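Side-chain contacts in Dps family protein (Staphylococcus aureus subsp. aureus, PDB 2D5K), which forms a twelve-subunit assembly of ferritin-like four-helix bundles that probably oxidises and stores iron and compacts the nucleoid, as Dps relatives do: residues S53-E58 / I130-S135; A60-A65 / D123-M128. One frame throughout, in Å; residues are numbered along the deposited sequence.

Contact 1: residues S53-E58 / I130-S135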
ATOM      1  N   SER B  53     -23.095  -5.231   9.161  1.00 18.49           N
ATOM      2  CA  SER B  53     -22.405  -5.050  10.436  1.00 19.79           C
ATOM      3  C   SER B  53     -22.025  -3.586  10.636  1.00 18.42           C
ATOM      4  O   SER B  53     -22.071  -3.080  11.754  1.00 18.68           O
ATOM      5  CB  SER B  53     -21.151  -5.935  10.505  1.00 21.45           C
ATOM      6  OG  SER B  53     -20.196  -5.572   9.519  1.00 24.82           O
ATOM      7  N   GLN B  54     -21.652  -2.909   9.552  1.00 19.29           N
ATOM      8  CA  GLN B  54     -21.289  -1.497   9.637  1.00 20.88           C
ATOM      9  C   GLN B  54     -22.500  -0.664  10.061  1.00 20.71           C
ATOM     10  O   GLN B  54     -22.368   0.264  10.865  1.00 18.96           O
ATOM     11  CB  GLN B  54     -20.765  -0.989   8.292  1.00 23.88           C
ATOM     12  CG  GLN B  54     -19.504  -1.687   7.809  1.00 30.40           C
ATOM     13  CD  GLN B  54     -18.955  -1.071   6.538  1.00 35.27           C
ATOM     14  OE1 GLN B  54     -19.634  -1.021   5.509  1.00 38.30           O
ATOM     15  NE2 GLN B  54     -17.715  -0.592   6.604  1.00 38.45           N
ATOM     16  N   TYR B  55     -23.676  -0.995   9.523  1.00 18.58           N
ATOM     17  CA  TYR B  55     -24.900  -0.272   9.869  1.00 20.22           C
ATOM     18  C   TYR B  55     -25.253  -0.465  11.329  1.00 19.78           C
ATOM     19  O   TYR B  55     -25.591   0.487  12.031  1.00 19.65           O
ATOM     20  CB  TYR B  55     -26.095  -0.754   9.037  1.00 23.02           C
ATOM     21  CG  TYR B  55     -26.062  -0.364   7.585  1.00 26.50           C
ATOM     22  CD1 TYR B  55     -25.615   0.896   7.191  1.00 29.76           C
ATOM     23  CD2 TYR B  55     -26.513  -1.246   6.602  1.00 28.96           C
ATOM     24  CE1 TYR B  55     -25.615   1.269   5.852  1.00 32.51           C
ATOM     25  CE2 TYR B  55     -26.518  -0.882   5.261  1.00 32.18           C
ATOM     26  CZ  TYR B  55     -26.068   0.375   4.896  1.00 31.43           C
ATOM     27  OH  TYR B  55     -26.067   0.739   3.574  1.00 36.91           O
ATOM     28  N   VAL B  56     -25.197  -1.716  11.775  1.00 17.63           N
ATOM     29  CA  VAL B  56     -25.520  -2.041  13.152  1.00 16.36           C
ATOM     30  C   VAL B  56     -24.688  -1.217  14.129  1.00 17.74           C
ATOM     31  O   VAL B  56     -25.217  -0.673  15.100  1.00 18.93           O
ATOM     32  CB  VAL B  56     -25.303  -3.549  13.427  1.00 19.06           C
ATOM     33  CG1 VAL B  56     -25.410  -3.836  14.917  1.00 19.47           C
ATOM     34  CG2 VAL B  56     -26.350  -4.360  12.674  1.00 18.68           C
ATOM     35  N   ASP B  57     -23.392  -1.118  13.866  1.00 16.64           N
ATOM     36  CA  ASP B  57     -22.509  -0.365  14.746  1.00 18.07           C
ATOM     37  C   ASP B  57     -22.758   1.138  14.651  1.00 19.09           C
ATOM     38  O   ASP B  57     -22.809   1.830  15.672  1.00 20.34           O
ATOM     39  CB  ASP B  57     -21.049  -0.674  14.413  1.00 18.43           C
ATOM     40  CG  ASP B  57     -20.094  -0.207  15.495  1.00 21.56           C
ATOM     41  OD1 ASP B  57     -20.294  -0.585  16.668  1.00 22.38           O
ATOM     42  OD2 ASP B  57     -19.143   0.530  15.172  1.00 22.49           O
ATOM     43  N   GLU B  58     -22.916   1.643  13.430  1.00 18.12           N
ATOM     44  CA  GLU B  58     -23.153   3.069  13.228  1.00 20.02           C
ATOM     45  C   GLU B  58     -24.417   3.541  13.936  1.00 20.24           C
ATOM     46  O   GLU B  58     -24.391   4.511  14.692  1.00 19.44           O
ATOM     47  CB  GLU B  58     -23.275   3.399  11.736  1.00 22.85           C
ATOM     48  CG  GLU B  58     -23.641   4.867  11.480  1.00 24.59           C
ATOM     49  CD  GLU B  58     -24.019   5.150  10.037  1.00 27.30           C
ATOM     50  OE1 GLU B  58     -24.842   4.394   9.480  1.00 28.62           O
ATOM     51  OE2 GLU B  58     -23.504   6.138   9.469  1.00 27.93           O
ATOM     52  N   ILE B 130     -30.686   8.212   5.661  1.00 13.18           N
ATOM     53  CA  ILE B 130     -30.581   8.524   4.237  1.00 14.71           C
ATOM     54  C   ILE B 130     -29.456   7.714   3.608  1.00 13.83           C
ATOM     55  O   ILE B 130     -29.622   7.130   2.538  1.00 14.12           O
ATOM     56  CB  ILE B 130     -30.280  10.022   3.994  1.00 16.62           C
ATOM     57  CG1 ILE B 130     -31.386  10.893   4.590  1.00 22.42           C
ATOM     58  CG2 ILE B 130     -30.131  10.283   2.497  1.00 18.03           C
ATOM     59  CD1 ILE B 130     -32.724  10.673   3.989  1.00 29.57           C
ATOM     60  N   GLY B 131     -28.305   7.695   4.272  1.00 12.68           N
ATOM     61  CA  GLY B 131     -27.173   6.941   3.762  1.00 13.10           C
ATOM     62  C   GLY B 131     -27.530   5.474   3.605  1.00 13.04           C
ATOM     63  O   GLY B 131     -27.178   4.840   2.611  1.00 13.73           O
ATOM     64  N   MET B 132     -28.228   4.929   4.594  1.00 12.50           N
ATOM     65  CA  MET B 132     -28.638   3.528   4.550  1.00 13.51           C
ATOM     66  C   MET B 132     -29.632   3.281   3.415  1.00 11.69           C
ATOM     67  O   MET B 132     -29.505   2.314   2.665  1.00 12.32           O
ATOM     68  CB  MET B 132     -29.276   3.117   5.881  1.00 14.30           C
ATOM     69  CG  MET B 132     -29.800   1.683   5.892  1.00 17.58           C
ATOM     70  SD  MET B 132     -30.604   1.229   7.443  1.00 20.13           S
ATOM     71  CE  MET B 132     -29.180   0.881   8.462  1.00 22.54           C
ATOM     72  N   GLN B 133     -30.621   4.158   3.286  1.00 12.67           N
ATOM     73  CA  GLN B 133     -31.617   3.998   2.231  1.00 12.19           C
ATOM     74  C   GLN B 133     -30.956   4.052   0.854  1.00 12.40           C
ATOM     75  O   GLN B 133     -31.376   3.359  -0.072  1.00 13.03           O
ATOM     76  CB  GLN B 133     -32.690   5.085   2.345  1.00 12.81           C
ATOM     77  CG  GLN B 133     -33.881   4.879   1.408  1.00 13.51           C
ATOM     78  CD  GLN B 133     -34.921   5.967   1.555  1.00 13.82           C
ATOM     79  OE1 GLN B 133     -34.584   7.148   1.610  1.00 13.83           O
ATOM     80  NE2 GLN B 133     -36.198   5.577   1.610  1.00 13.82           N
ATOM     81  N   THR B 134     -29.923   4.879   0.724  1.00 11.06           N
ATOM     82  CA  THR B 134     -29.199   5.005  -0.538  1.00 11.96           C
ATOM     83  C   THR B 134     -28.654   3.640  -0.964  1.00 12.79           C
ATOM     84  O   THR B 134     -28.863   3.195  -2.094  1.00 12.67           O
ATOM     85  CB  THR B 134     -27.998   5.978  -0.410  1.00 11.35           C
ATOM     86  OG1 THR B 134     -28.469   7.292  -0.073  1.00 12.46           O
ATOM     87  CG2 THR B 134     -27.221   6.042  -1.723  1.00 12.92           C
ATOM     88  N   SER B 135     -27.951   2.981  -0.049  1.00 13.21           N
ATOM     89  CA  SER B 135     -27.364   1.675  -0.345  1.00 13.96           C
ATOM     90  C   SER B 135     -28.425   0.592  -0.511  1.00 12.92           C
ATOM     91  O   SER B 135     -28.327  -0.257  -1.404  1.00 13.13           O
ATOM     92  CB  SER B 135     -26.389   1.276   0.760  1.00 15.49           C
ATOM     93  OG  SER B 135     -25.860  -0.015   0.506  1.00 23.51           O
TER
HETATM   94  O   HOH W   1     -24.408   3.080   3.161  1.00 30.41           O
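The four-helix bundle of the ferritin-like fold brings Y55 of helix 38-65 against M132 of helix 123-147. The two segments run antiparallel, at 167°, with axes 11.8 Å apart; Y55 and M132 stand level, their CA atoms 7.5 Å from each other. So wide a gap is bridged by long side chains, and most of the bridging falls to the Y55 ring, which reaches from one helix to the other. M132 lies over one face of that ring. An extended M132 chain (chi1 177°) heads back across the gap toward helix 38-65, and a bend at chi3 brings the methyl down over the base of the ring. There CE sits 3.5 Å from Y55 CG, a CH-pi contact 3.9 Å from the ring centroid. Back toward its own backbone, M132 SD stands 4.8 Å from the centroid, almost straight above it, as in a Met-aromatic contact, and CG passes 4.0 Å above the ring plane. The far end of the tyrosine is polar. Y55 OH binds a water at 2.9 Å, and this water also donates a weak bond of 3.3 Å to the carbonyl G131 O, linking the phenol to the opposite backbone. S135 OG is hydrogen-bonded to E51, one turn before Y55 on the same helix, and so adds a polar tie between the two helices. W19 of helix 5-32 meets the Y55 ring edge-to-face and also touches M132, while L110 of helix 92-120 packs on M132; side chains of the other three long helices of the bundle therefore meet on this methionine.

Contact 2: residues A60-A65 / D123-M128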
ATOM      1  N   ALA B  60     -26.156   1.952  16.263  1.00 19.74           N
ATOM      2  CA  ALA B  60     -26.103   1.682  17.695  1.00 18.83           C
ATOM      3  C   ALA B  60     -25.325   2.778  18.427  1.00 18.11           C
ATOM      4  O   ALA B  60     -25.727   3.213  19.504  1.00 19.45           O
ATOM      5  CB  ALA B  60     -25.455   0.327  17.955  1.00 18.24           C
ATOM      6  N   GLU B  61     -24.215   3.225  17.846  1.00 19.05           N
ATOM      7  CA  GLU B  61     -23.417   4.262  18.494  1.00 19.35           C
ATOM      8  C   GLU B  61     -24.052   5.643  18.380  1.00 19.07           C
ATOM      9  O   GLU B  61     -23.676   6.562  19.105  1.00 19.27           O
ATOM     10  CB  GLU B  61     -21.992   4.272  17.943  1.00 21.51           C
ATOM     11  CG  GLU B  61     -21.300   2.920  18.096  1.00 22.67           C
ATOM     12  CD  GLU B  61     -19.790   3.016  18.107  1.00 23.39           C
ATOM     13  OE1 GLU B  61     -19.234   3.886  17.406  1.00 22.83           O
ATOM     14  OE2 GLU B  61     -19.156   2.201  18.811  1.00 24.11           O
ATOM     15  N   ARG B  62     -25.010   5.794  17.469  1.00 17.67           N
ATOM     16  CA  ARG B  62     -25.704   7.071  17.345  1.00 17.49           C
ATOM     17  C   ARG B  62     -26.701   7.103  18.495  1.00 18.39           C
ATOM     18  O   ARG B  62     -26.884   8.132  19.147  1.00 19.36           O
ATOM     19  CB  ARG B  62     -26.444   7.181  16.008  1.00 16.49           C
ATOM     20  CG  ARG B  62     -27.381   8.395  15.925  1.00 17.03           C
ATOM     21  CD  ARG B  62     -26.637   9.704  16.226  1.00 16.72           C
ATOM     22  NE  ARG B  62     -27.549  10.848  16.312  1.00 15.92           N
ATOM     23  CZ  ARG B  62     -27.201  12.045  16.773  1.00 17.93           C
ATOM     24  NH1 ARG B  62     -25.959  12.263  17.191  1.00 15.20           N
ATOM     25  NH2 ARG B  62     -28.098  13.025  16.830  1.00 14.48           N
ATOM     26  N   ILE B  63     -27.346   5.965  18.740  1.00 19.08           N
ATOM     27  CA  ILE B  63     -28.306   5.855  19.829  1.00 18.84           C
ATOM     28  C   ILE B  63     -27.590   6.228  21.124  1.00 20.85           C
ATOM     29  O   ILE B  63     -28.161   6.887  21.997  1.00 20.55           O
ATOM     30  CB  ILE B  63     -28.871   4.417  19.947  1.00 18.92           C
ATOM     31  CG1 ILE B  63     -29.798   4.122  18.762  1.00 17.70           C
ATOM     32  CG2 ILE B  63     -29.633   4.257  21.250  1.00 17.21           C
ATOM     33  CD1 ILE B  63     -30.359   2.713  18.753  1.00 17.26           C
ATOM     34  N   LEU B  64     -26.335   5.807  21.239  1.00 21.21           N
ATOM     35  CA  LEU B  64     -25.538   6.113  22.422  1.00 22.71           C
ATOM     36  C   LEU B  64     -25.256   7.613  22.465  1.00 21.91           C
ATOM     37  O   LEU B  64     -25.306   8.238  23.526  1.00 22.17           O
ATOM     38  CB  LEU B  64     -24.220   5.332  22.385  1.00 23.02           C
ATOM     39  CG  LEU B  64     -24.344   3.805  22.448  1.00 24.70           C
ATOM     40  CD1 LEU B  64     -23.022   3.159  22.062  1.00 24.01           C
ATOM     41  CD2 LEU B  64     -24.773   3.379  23.848  1.00 24.45           C
ATOM     42  N   ALA B  65     -24.974   8.188  21.300  1.00 22.64           N
ATOM     43  CA  ALA B  65     -24.675   9.610  21.195  1.00 22.74           C
ATOM     44  C   ALA B  65     -25.859  10.501  21.583  1.00 24.08           C
ATOM     45  O   ALA B  65     -25.670  11.677  21.893  1.00 24.85           O
ATOM     46  CB  ALA B  65     -24.206   9.940  19.776  1.00 21.95           C
ATOM     47  N   ASP B 123     -31.113  15.709  12.942  1.00 14.95           N
ATOM     48  CA  ASP B 123     -30.614  15.705  11.580  1.00 15.03           C
ATOM     49  C   ASP B 123     -29.467  14.733  11.352  1.00 14.82           C
ATOM     50  O   ASP B 123     -29.201  14.341  10.216  1.00 14.53           O
ATOM     51  CB  ASP B 123     -30.229  17.132  11.202  1.00 17.70           C
ATOM     52  CG  ASP B 123     -31.362  18.110  11.472  1.00 21.35           C
ATOM     53  OD1 ASP B 123     -32.458  17.901  10.915  1.00 22.73           O
ATOM     54  OD2 ASP B 123     -31.169  19.068  12.248  1.00 23.84           O
ATOM     55  N   VAL B 124     -28.794  14.339  12.428  1.00 14.40           N
ATOM     56  CA  VAL B 124     -27.698  13.383  12.315  1.00 15.46           C
ATOM     57  C   VAL B 124     -28.287  12.000  12.029  1.00 15.03           C
ATOM     58  O   VAL B 124     -27.856  11.312  11.105  1.00 14.36           O
ATOM     59  CB  VAL B 124     -26.862  13.327  13.611  1.00 14.58           C
ATOM     60  CG1 VAL B 124     -25.918  12.123  13.580  1.00 14.41           C
ATOM     61  CG2 VAL B 124     -26.052  14.613  13.755  1.00 13.65           C
ATOM     62  N   SER B 125     -29.275  11.597  12.820  1.00 14.59           N
ATOM     63  CA  SER B 125     -29.904  10.294  12.612  1.00 15.03           C
ATOM     64  C   SER B 125     -30.588  10.284  11.255  1.00 15.22           C
ATOM     65  O   SER B 125     -30.587   9.273  10.553  1.00 13.90           O
ATOM     66  CB  SER B 125     -30.924  10.001  13.715  1.00 15.21           C
ATOM     67  OG  SER B 125     -30.274   9.839  14.967  1.00 15.23           O
ATOM     68  N   GLU B 126     -31.171  11.419  10.885  1.00 14.40           N
ATOM     69  CA  GLU B 126     -31.846  11.525   9.601  1.00 14.97           C
ATOM     70  C   GLU B 126     -30.848  11.225   8.490  1.00 15.07           C
ATOM     71  O   GLU B 126     -31.134  10.455   7.573  1.00 15.28           O
ATOM     72  CB  GLU B 126     -32.423  12.933   9.416  1.00 14.92           C
ATOM     73  CG  GLU B 126     -33.125  13.129   8.079  1.00 16.71           C
ATOM     74  CD  GLU B 126     -33.645  14.542   7.889  1.00 18.70           C
ATOM     75  OE1 GLU B 126     -33.333  15.414   8.728  1.00 20.61           O
ATOM     76  OE2 GLU B 126     -34.358  14.782   6.896  1.00 21.28           O
ATOM     77  N   ASP B 127     -29.666  11.829   8.587  1.00 14.55           N
ATOM     78  CA  ASP B 127     -28.616  11.639   7.593  1.00 14.57           C
ATOM     79  C   ASP B 127     -28.170  10.181   7.524  1.00 12.91           C
ATOM     80  O   ASP B 127     -27.894   9.659   6.441  1.00 12.64           O
ATOM     81  CB  ASP B 127     -27.420  12.541   7.923  1.00 17.36           C
ATOM     82  CG  ASP B 127     -26.332  12.477   6.872  1.00 23.36           C
ATOM     83  OD1 ASP B 127     -26.631  12.736   5.687  1.00 24.29           O
ATOM     84  OD2 ASP B 127     -25.175  12.173   7.234  1.00 25.68           O
ATOM     85  N   MET B 128     -28.096   9.524   8.677  1.00 12.54           N
ATOM     86  CA  MET B 128     -27.697   8.122   8.716  1.00 13.18           C
ATOM     87  C   MET B 128     -28.734   7.248   8.024  1.00 13.28           C
ATOM     88  O   MET B 128     -28.383   6.310   7.306  1.00 12.51           O
ATOM     89  CB  MET B 128     -27.495   7.666  10.158  1.00 15.03           C
ATOM     90  CG  MET B 128     -26.241   8.253  10.778  1.00 18.00           C
ATOM     91  SD  MET B 128     -25.970   7.663  12.448  1.00 21.38           S
ATOM     92  CE  MET B 128     -24.485   8.603  12.898  1.00 19.46           C
TER
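Segments 60-65 and 123-128 are almost exactly antiparallel, at 174°, with axes 10.9 Å apart and R62 facing S125 at a CA separation of 7.1 Å. R62 dominates the interface. Its CG is anti to the backbone N, and a bend at chi2 (55°) turns the remainder of the chain along helix 123-147 toward its first turn. The guanidinium lies with one face on V124: CB is 3.4 Å above the plane, over its centre, and CG1 comes equally close to R62 CZ. In the plane of the group, at its edge, R62 NE donates to S125 OG over 3.2 Å with an N-H...O angle of 160°. Nearer the backbone, M128 crosses the arginine at about a right angle, its SD 3.6 Å from R62 CB. Two carboxylates hold the charged end, NH2 making a salt bridge to D122 and NH1 another to D137 of a neighbouring subunit. D122 also accepts a hydrogen bond from S125 OG, and this shared aspartate would help hold serine and arginine together. Such a buried arginine, flat against an aliphatic side chain and gripped at NE, NH1 and NH2, ties the C-terminal end of helix 38-65 to the start of helix 123-147, near one end of the ferritin-like four-helix bundle and at a subunit interface of the dodecamer.

Overall arrangement
Both contacts join helix 38-65 to helix 123-147, and because these helices are antiparallel, contact 2 nests inside the chain loop closed by contact 1. Their centres lie about 10 Å apart, and they touch where E58 OE2 packs against M128 CG at 3.7 Å. Contact 1, about 8 Å from the centre of the chain, is partly buried and combines an aromatic-sulfur contact with a single water bridge, weak on one side, at its polar end. Contact 2 lies about 16 Å out, yet is buried, since neighbouring subunits cover it. Across the two helices its chemistry is one hydrogen bond and apolar packing; the arginine's salt bridges lead outward, to D122 and another subunit.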